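Local coordinates for protein putative lipase/esterase (PDB 3BXP) that is a putative carboxylesterase of the alpha/beta-hydrolase fold, probably hydrolysing carboxylic ester bonds, at residues I39-G44 with V69-Q74. Sequence-based numbering, arbitrary orientation.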
loop_
_atom_site.group_PDB
_atom_site.type_symbol
_atom_site.label_atom_id
_atom_site.label_comp_id
_atom_site.label_asym_id
_atom_site.label_seq_id
_atom_site.Cartn_x
_atom_site.Cartn_y
_atom_site.Cartn_z
ATOM N N ILE B 39 -18.838 -7.082 9.765
ATOM C CA ILE B 39 -18.900 -6.595 11.156
ATOM C C ILE B 39 -17.895 -5.469 11.368
ATOM O O ILE B 39 -16.682 -5.668 11.196
ATOM C CB ILE B 39 -18.532 -7.709 12.164
ATOM C CG1 ILE B 39 -19.439 -8.935 12.045
ATOM C CG2 ILE B 39 -18.552 -7.135 13.630
ATOM C CD1 ILE B 39 -18.886 -10.156 12.893
ATOM N N ILE B 40 -18.419 -4.317 11.738
ATOM C CA ILE B 40 -17.632 -3.059 11.807
ATOM C C ILE B 40 -17.325 -2.734 13.269
ATOM O O ILE B 40 -18.259 -2.600 14.114
ATOM C CB ILE B 40 -18.373 -1.874 11.123
ATOM C CG1 ILE B 40 -18.530 -2.073 9.613
ATOM C CG2 ILE B 40 -17.613 -0.562 11.411
ATOM C CD1 ILE B 40 -19.569 -1.128 8.980
ATOM N N CYS B 41 -16.019 -2.726 13.593
ATOM C CA CYS B 41 -15.537 -2.287 14.877
ATOM C C CYS B 41 -15.090 -0.828 14.687
ATOM O O CYS B 41 -14.125 -0.584 14.015
ATOM C CB CYS B 41 -14.384 -3.175 15.375
ATOM S SG CYS B 41 -14.954 -4.817 15.793
ATOM N N PRO B 42 -15.852 0.138 15.219
ATOM C CA PRO B 42 -15.603 1.572 14.980
ATOM C C PRO B 42 -14.282 2.104 15.555
ATOM O O PRO B 42 -13.642 1.454 16.441
ATOM C CB PRO B 42 -16.779 2.268 15.674
ATOM C CG PRO B 42 -17.802 1.209 15.898
ATOM C CD PRO B 42 -17.062 -0.077 16.059
ATOM N N GLY B 43 -13.880 3.282 15.122
ATOM C CA GLY B 43 -12.782 3.976 15.837
ATOM C C GLY B 43 -13.196 4.595 17.148
ATOM O O GLY B 43 -14.235 4.258 17.687
ATOM N N GLY B 44 -12.354 5.500 17.696
ATOM C CA GLY B 44 -12.712 6.187 18.886
ATOM C C GLY B 44 -11.710 6.105 20.029
ATOM O O GLY B 44 -12.019 6.472 21.163
ATOM N N VAL B 69 -23.067 -5.280 10.495
ATOM C CA VAL B 69 -23.356 -5.205 11.956
ATOM C C VAL B 69 -22.299 -4.296 12.537
ATOM O O VAL B 69 -21.113 -4.463 12.240
ATOM C CB VAL B 69 -23.292 -6.601 12.658
ATOM C CG1 VAL B 69 -23.329 -6.503 14.249
ATOM C CG2 VAL B 69 -24.431 -7.560 12.151
ATOM N N VAL B 70 -22.710 -3.327 13.348
ATOM C CA VAL B 70 -21.752 -2.482 14.071
ATOM C C VAL B 70 -21.676 -2.954 15.491
ATOM O O VAL B 70 -22.711 -3.145 16.120
ATOM C CB VAL B 70 -22.157 -0.981 13.988
ATOM C CG1 VAL B 70 -21.157 -0.134 14.819
ATOM C CG2 VAL B 70 -22.211 -0.509 12.485
ATOM N N LEU B 71 -20.440 -3.217 15.938
ATOM C CA LEU B 71 -20.094 -3.796 17.239
ATOM C C LEU B 71 -19.445 -2.725 18.100
ATOM O O LEU B 71 -18.345 -2.296 17.825
ATOM C CB LEU B 71 -19.151 -4.976 17.082
ATOM C CG LEU B 71 -18.494 -5.377 18.440
ATOM C CD1 LEU B 71 -19.471 -5.713 19.562
ATOM C CD2 LEU B 71 -17.501 -6.521 18.110
ATOM N N ASN B 72 -20.174 -2.248 19.102
ATOM C CA ASN B 72 -19.660 -1.282 20.037
ATOM C C ASN B 72 -18.916 -1.973 21.174
ATOM O O ASN B 72 -19.460 -2.203 22.191
ATOM C CB ASN B 72 -20.820 -0.434 20.557
ATOM C CG ASN B 72 -21.168 0.777 19.653
ATOM O OD1 ASN B 72 -20.617 0.993 18.571
ATOM N ND2 ASN B 72 -22.065 1.608 20.157
ATOM N N TYR B 73 -17.672 -2.312 20.922
ATOM C CA TYR B 73 -16.841 -3.162 21.801
ATOM C C TYR B 73 -16.475 -2.387 23.081
ATOM O O TYR B 73 -16.552 -1.154 23.164
ATOM C CB TYR B 73 -15.604 -3.673 21.022
ATOM C CG TYR B 73 -14.851 -2.504 20.461
ATOM C CD1 TYR B 73 -14.016 -1.766 21.278
ATOM C CD2 TYR B 73 -15.019 -2.084 19.131
ATOM C CE1 TYR B 73 -13.343 -0.624 20.817
ATOM C CE2 TYR B 73 -14.367 -0.926 18.656
ATOM C CZ TYR B 73 -13.545 -0.201 19.499
ATOM O OH TYR B 73 -12.936 0.957 19.034
ATOM N N GLN B 74 -16.028 -3.137 24.075
ATOM C CA GLN B 74 -15.636 -2.573 25.360
ATOM C C GLN B 74 -14.702 -1.382 25.245
ATOM O O GLN B 74 -13.637 -1.448 24.605
ATOM C CB GLN B 74 -14.925 -3.669 26.147
ATOM C CG GLN B 74 -14.656 -3.364 27.547
ATOM C CD GLN B 74 -15.912 -3.144 28.324
ATOM O OE1 GLN B 74 -16.767 -4.016 28.382
ATOM N NE2 GLN B 74 -16.044 -1.973 28.935
HETATM O O HOH W 1 -12.695 3.284 20.514
#
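Ile40 and Val70 pair near the C-terminal ends of two adjacent parallel strands, which belong to a beta-alpha-beta unit in the central sheet of an alpha/beta-hydrolase fold; helix 54-63 makes the crossover. Ile40 uses both its backbone groups: its N donates to Val69 O at 2.7 Å, and its O accepts from Leu71 N in a nearly linear bond (N-H...O 178°). Ile39 and Leu71 share the sheet face packed against helix 85-99, where CG2 of Ile39 lies 4.1 Å from CB of Leu71. Tyr73 reaches across to Cys41 and Pro42. With chi1 at 56°, its CG sits between the backbone N and the carbonyl carbon, a setting that carries the ring from CB alongside segment 39-44. Tyr73 CD2 meets Cys41 CB at 4.0 Å, Tyr73 CE2 lies against Pro42 CD at 3.8 Å, and Tyr73 OH donates to Pro42 O, which lies at the ring edge, 2.7 Å away and in the ring plane. A water donates a second hydrogen bond to the same hydroxyl. Beyond this contact the ring touches Ala118, within what is probably the nucleophile elbow, and Val122 of helix 118-129, and packs edge-to-face with His49. A phenylalanine here would probably leave Pro42 O without its hydroxyl donor and the water without one of its acceptors. The pyrrolidine of Pro42 is also packed on by the neighbouring strand: Pro42 CG rests 3.8 Å from CG1 of Val70, while Pro42 CD comes within 3.1 Å of Leu71 O.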